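Local coordinates for sensor protein DivL (Caulobacter crescentus, PDB 4Q20) that acts as a membrane-bound sensor kinase of the two-component type, required for cell division and growth, which phosphorylates the cell-cycle regulator CtrA, at residues Gly134-Leu148 with Thr171-Arg183. Sequence-based numbering, arbitrary orientation.
Sequences GGVTLAVECEEDVGL and TPPGGRVTLSARR
T137 and V177 are joined by a nearly straight hydrogen bond, V177 N to T137 O at 2.9 Å, within a parallel ladder that continues through A139 and L179 to E141. Ahead of the ladder, the type II turn P172-G175 is tied by G174 N to G135 O (2.7 Å), and T137 N then bonds to G175 O. On one face of the sheet, the CD2 branch of L138 touches both CD1 of L179 (3.7 Å) and CG1 of V177 (3.8 Å); just before the strand, V136 CG1 meets V177 CG2. Helix 153-170 covers these apolar side chains through V164, A167 and L168. The other face is more exposed: CG2 of T137 lies over one face of the R176 guanidinium, toward its rim, and the E141 carboxylate comes against CG2 of T178. Past the strand, V146 packs its CG1 on the A181 methyl. R183, extended to CD and then bent at chi3 (-73°), hydrogen-bonds side-on to V146 O through NE (3.0 Å) and NH2 (3.3 Å), one in-plane acceptor serving both; its NH1 forms a salt bridge with E255. Strand 137-141 is an outermost strand of the mixed sheet within this chain, and helix 153-170 lies in the connection to its parallel neighbour, consistent with the alpha/beta sandwich of the histidine kinase GHKL domain.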
loop_
_atom_site.group_PDB
_atom_site.type_symbol
_atom_site.label_atom_id
_atom_site.label_comp_id
_atom_site.label_asym_id
_atom_site.label_seq_id
_atom_site.Cartn_x
_atom_site.Cartn_y
_atom_site.Cartn_z
ATOM N N GLY A 134 -6.724 21.687 -5.148
ATOM C CA GLY A 134 -8.049 21.481 -5.721
ATOM C C GLY A 134 -8.855 22.758 -5.909
ATOM O O GLY A 134 -10.034 22.686 -6.265
ATOM N N GLY A 135 -8.225 23.915 -5.667
ATOM C CA GLY A 135 -8.829 25.243 -5.797
ATOM C C GLY A 135 -10.039 25.468 -4.911
ATOM O O GLY A 135 -10.987 26.145 -5.315
ATOM N N VAL A 136 -10.009 24.899 -3.697
ATOM C CA VAL A 136 -11.090 24.953 -2.702
ATOM C C VAL A 136 -10.646 25.823 -1.498
ATOM O O VAL A 136 -9.455 25.908 -1.193
ATOM C CB VAL A 136 -11.522 23.505 -2.267
ATOM C CG1 VAL A 136 -12.621 23.523 -1.210
ATOM C CG2 VAL A 136 -11.967 22.669 -3.466
ATOM N N THR A 137 -11.621 26.478 -0.848
ATOM C CA THR A 137 -11.447 27.329 0.329
ATOM C C THR A 137 -11.847 26.546 1.574
ATOM O O THR A 137 -12.987 26.093 1.664
ATOM C CB THR A 137 -12.299 28.631 0.194
ATOM O OG1 THR A 137 -12.037 29.261 -1.066
ATOM C CG2 THR A 137 -12.053 29.628 1.331
ATOM N N LEU A 138 -10.918 26.401 2.528
ATOM C CA LEU A 138 -11.161 25.764 3.820
ATOM C C LEU A 138 -11.488 26.817 4.854
ATOM O O LEU A 138 -10.647 27.661 5.151
ATOM C CB LEU A 138 -9.953 24.953 4.296
ATOM C CG LEU A 138 -9.861 23.495 3.897
ATOM C CD1 LEU A 138 -8.506 22.941 4.271
ATOM C CD2 LEU A 138 -10.955 22.660 4.555
ATOM N N ALA A 139 -12.684 26.756 5.421
ATOM C CA ALA A 139 -13.121 27.704 6.438
ATOM C C ALA A 139 -13.354 27.027 7.790
ATOM O O ALA A 139 -13.702 25.843 7.831
ATOM C CB ALA A 139 -14.396 28.404 5.983
ATOM N N VAL A 140 -13.171 27.803 8.890
ATOM C CA VAL A 140 -13.401 27.413 10.286
ATOM C C VAL A 140 -14.387 28.408 10.911
ATOM O O VAL A 140 -14.112 29.608 10.939
ATOM C CB VAL A 140 -12.099 27.298 11.116
ATOM C CG1 VAL A 140 -12.400 27.089 12.600
ATOM C CG2 VAL A 140 -11.211 26.178 10.592
ATOM N N GLU A 141 -15.524 27.908 11.418
ATOM C CA GLU A 141 -16.544 28.730 12.061
ATOM C C GLU A 141 -16.868 28.141 13.440
ATOM O O GLU A 141 -17.865 27.440 13.616
ATOM C CB GLU A 141 -17.796 28.858 11.165
ATOM C CG GLU A 141 -17.642 29.885 10.052
ATOM C CD GLU A 141 -18.502 29.696 8.813
ATOM O OE1 GLU A 141 -19.676 29.279 8.950
ATOM O OE2 GLU A 141 -18.007 30.004 7.703
ATOM N N CYS A 142 -15.989 28.408 14.407
ATOM C CA CYS A 142 -16.112 27.947 15.787
ATOM C C CYS A 142 -16.014 29.135 16.742
ATOM O O CYS A 142 -15.068 29.934 16.649
ATOM C CB CYS A 142 -15.051 26.898 16.099
ATOM S SG CYS A 142 -14.942 26.440 17.848
ATOM N N GLU A 143 -16.971 29.232 17.684
ATOM C CA GLU A 143 -16.990 30.313 18.673
ATOM C C GLU A 143 -16.087 29.981 19.869
ATOM O O GLU A 143 -15.668 28.828 20.037
ATOM C CB GLU A 143 -18.426 30.613 19.142
ATOM C CG GLU A 143 -19.324 31.245 18.085
ATOM C CD GLU A 143 -19.005 32.656 17.616
ATOM O OE1 GLU A 143 -18.261 33.382 18.315
ATOM O OE2 GLU A 143 -19.534 33.045 16.549
ATOM N N GLU A 144 -15.783 31.001 20.694
ATOM C CA GLU A 144 -14.954 30.871 21.897
ATOM C C GLU A 144 -15.728 30.144 23.021
ATOM O O GLU A 144 -15.107 29.550 23.910
ATOM C CB GLU A 144 -14.451 32.255 22.376
ATOM C CG GLU A 144 -15.537 33.265 22.746
ATOM C CD GLU A 144 -15.915 34.299 21.699
ATOM O OE1 GLU A 144 -15.990 33.948 20.499
ATOM O OE2 GLU A 144 -16.186 35.457 22.092
ATOM N N ASP A 145 -17.082 30.178 22.944
ATOM C CA ASP A 145 -18.037 29.601 23.895
ATOM C C ASP A 145 -18.192 28.060 23.752
ATOM O O ASP A 145 -18.825 27.436 24.612
ATOM C CB ASP A 145 -19.411 30.296 23.764
ATOM C CG ASP A 145 -20.003 30.321 22.364
ATOM O OD1 ASP A 145 -20.342 29.232 21.835
ATOM O OD2 ASP A 145 -20.190 31.430 21.824
ATOM N N VAL A 146 -17.609 27.457 22.693
ATOM C CA VAL A 146 -17.652 26.003 22.472
ATOM C C VAL A 146 -16.754 25.331 23.542
ATOM O O VAL A 146 -17.125 24.298 24.113
ATOM C CB VAL A 146 -17.268 25.604 21.021
ATOM C CG1 VAL A 146 -17.456 24.108 20.791
ATOM C CG2 VAL A 146 -18.077 26.400 19.995
ATOM N N GLY A 147 -15.614 25.970 23.811
ATOM C CA GLY A 147 -14.656 25.593 24.839
ATOM C C GLY A 147 -13.954 24.266 24.677
ATOM O O GLY A 147 -13.407 23.973 23.607
ATOM N N LEU A 148 -13.953 23.469 25.775
ATOM C CA LEU A 148 -13.270 22.176 25.897
ATOM C C LEU A 148 -14.216 20.972 26.042
ATOM O O LEU A 148 -15.156 20.995 26.849
ATOM C CB LEU A 148 -12.313 22.182 27.111
ATOM C CG LEU A 148 -11.136 23.162 27.090
ATOM C CD1 LEU A 148 -11.107 23.977 28.347
ATOM C CD2 LEU A 148 -9.815 22.442 26.911
ATOM N N THR A 171 -15.869 18.404 -3.532
ATOM C CA THR A 171 -15.976 19.836 -3.853
ATOM C C THR A 171 -15.210 20.205 -5.156
ATOM O O THR A 171 -14.029 19.868 -5.292
ATOM C CB THR A 171 -15.508 20.684 -2.659
ATOM O OG1 THR A 171 -16.166 20.220 -1.477
ATOM C CG2 THR A 171 -15.806 22.153 -2.831
ATOM N N PRO A 172 -15.868 20.919 -6.110
ATOM C CA PRO A 172 -15.164 21.317 -7.336
ATOM C C PRO A 172 -14.319 22.590 -7.117
ATOM O O PRO A 172 -14.484 23.243 -6.079
ATOM C CB PRO A 172 -16.310 21.552 -8.329
ATOM C CG PRO A 172 -17.468 21.956 -7.495
ATOM C CD PRO A 172 -17.268 21.407 -6.112
ATOM N N PRO A 173 -13.419 22.980 -8.057
ATOM C CA PRO A 173 -12.621 24.197 -7.831
ATOM C C PRO A 173 -13.502 25.449 -7.799
ATOM O O PRO A 173 -14.414 25.605 -8.619
ATOM C CB PRO A 173 -11.629 24.208 -8.999
ATOM C CG PRO A 173 -12.255 23.371 -10.046
ATOM C CD PRO A 173 -13.059 22.330 -9.336
ATOM N N GLY A 174 -13.240 26.301 -6.814
ATOM C CA GLY A 174 -14.013 27.507 -6.552
ATOM C C GLY A 174 -14.967 27.299 -5.392
ATOM O O GLY A 174 -15.499 28.264 -4.843
ATOM N N GLY A 175 -15.156 26.036 -5.005
ATOM C CA GLY A 175 -16.027 25.637 -3.905
ATOM C C GLY A 175 -15.472 25.928 -2.526
ATOM O O GLY A 175 -14.363 26.454 -2.386
ATOM N N ARG A 176 -16.254 25.581 -1.494
ATOM C CA ARG A 176 -15.909 25.791 -0.089
ATOM C C ARG A 176 -16.209 24.558 0.765
ATOM O O ARG A 176 -17.234 23.889 0.582
ATOM C CB ARG A 176 -16.673 27.005 0.470
ATOM C CG ARG A 176 -16.338 27.381 1.914
ATOM C CD ARG A 176 -17.259 28.486 2.408
ATOM N NE ARG A 176 -16.524 29.542 3.107
ATOM C CZ ARG A 176 -15.951 30.589 2.516
ATOM N NH1 ARG A 176 -15.991 30.720 1.193
ATOM N NH2 ARG A 176 -15.303 31.491 3.237
ATOM N N VAL A 177 -15.311 24.296 1.727
ATOM C CA VAL A 177 -15.397 23.242 2.739
ATOM C C VAL A 177 -15.320 23.952 4.098
ATOM O O VAL A 177 -14.351 24.662 4.371
ATOM C CB VAL A 177 -14.332 22.123 2.559
ATOM C CG1 VAL A 177 -14.330 21.162 3.741
ATOM C CG2 VAL A 177 -14.548 21.361 1.253
ATOM N N THR A 178 -16.354 23.793 4.926
ATOM C CA THR A 178 -16.412 24.466 6.219
ATOM C C THR A 178 -16.351 23.481 7.374
ATOM O O THR A 178 -17.064 22.481 7.369
ATOM C CB THR A 178 -17.701 25.333 6.324
ATOM O OG1 THR A 178 -18.015 25.905 5.043
ATOM C CG2 THR A 178 -17.592 26.423 7.406
ATOM N N LEU A 179 -15.519 23.804 8.371
ATOM C CA LEU A 179 -15.329 23.082 9.630
ATOM C C LEU A 179 -15.949 23.892 10.737
ATOM O O LEU A 179 -15.420 24.955 11.065
ATOM C CB LEU A 179 -13.829 22.890 9.934
ATOM C CG LEU A 179 -13.054 21.842 9.177
ATOM C CD1 LEU A 179 -12.324 22.463 7.990
ATOM C CD2 LEU A 179 -12.005 21.256 10.071
ATOM N N SER A 180 -17.052 23.431 11.310
ATOM C CA SER A 180 -17.708 24.176 12.392
ATOM C C SER A 180 -17.949 23.298 13.633
ATOM O O SER A 180 -17.913 22.067 13.554
ATOM C CB SER A 180 -19.028 24.789 11.914
ATOM O OG SER A 180 -19.883 23.824 11.322
ATOM N N ALA A 181 -18.193 23.949 14.774
ATOM C CA ALA A 181 -18.495 23.302 16.042
ATOM C C ALA A 181 -19.562 24.084 16.775
ATOM O O ALA A 181 -19.644 25.305 16.624
ATOM C CB ALA A 181 -17.252 23.196 16.883
ATOM N N ARG A 182 -20.391 23.393 17.563
ATOM C CA ARG A 182 -21.470 24.026 18.317
ATOM C C ARG A 182 -21.794 23.225 19.570
ATOM O O ARG A 182 -21.946 22.007 19.499
ATOM C CB ARG A 182 -22.722 24.171 17.410
ATOM C CG ARG A 182 -23.994 24.712 18.072
ATOM C CD ARG A 182 -25.040 25.135 17.049
ATOM N NE ARG A 182 -25.538 24.012 16.244
ATOM C CZ ARG A 182 -26.486 24.114 15.317
ATOM N NH1 ARG A 182 -27.061 25.285 15.067
ATOM N NH2 ARG A 182 -26.872 23.041 14.636
ATOM N N ARG A 183 -21.906 23.918 20.709
ATOM C CA ARG A 183 -22.308 23.347 21.990
ATOM C C ARG A 183 -23.784 23.676 22.193
ATOM O O ARG A 183 -24.120 24.824 22.486
ATOM C CB ARG A 183 -21.446 23.892 23.150
ATOM C CG ARG A 183 -21.767 23.231 24.487
ATOM C CD ARG A 183 -20.891 23.715 25.634
ATOM N NE ARG A 183 -19.524 23.192 25.556
ATOM C CZ ARG A 183 -19.139 21.991 25.987
ATOM N NH1 ARG A 183 -20.021 21.155 26.528
ATOM N NH2 ARG A 183 -17.878 21.612 25.866
#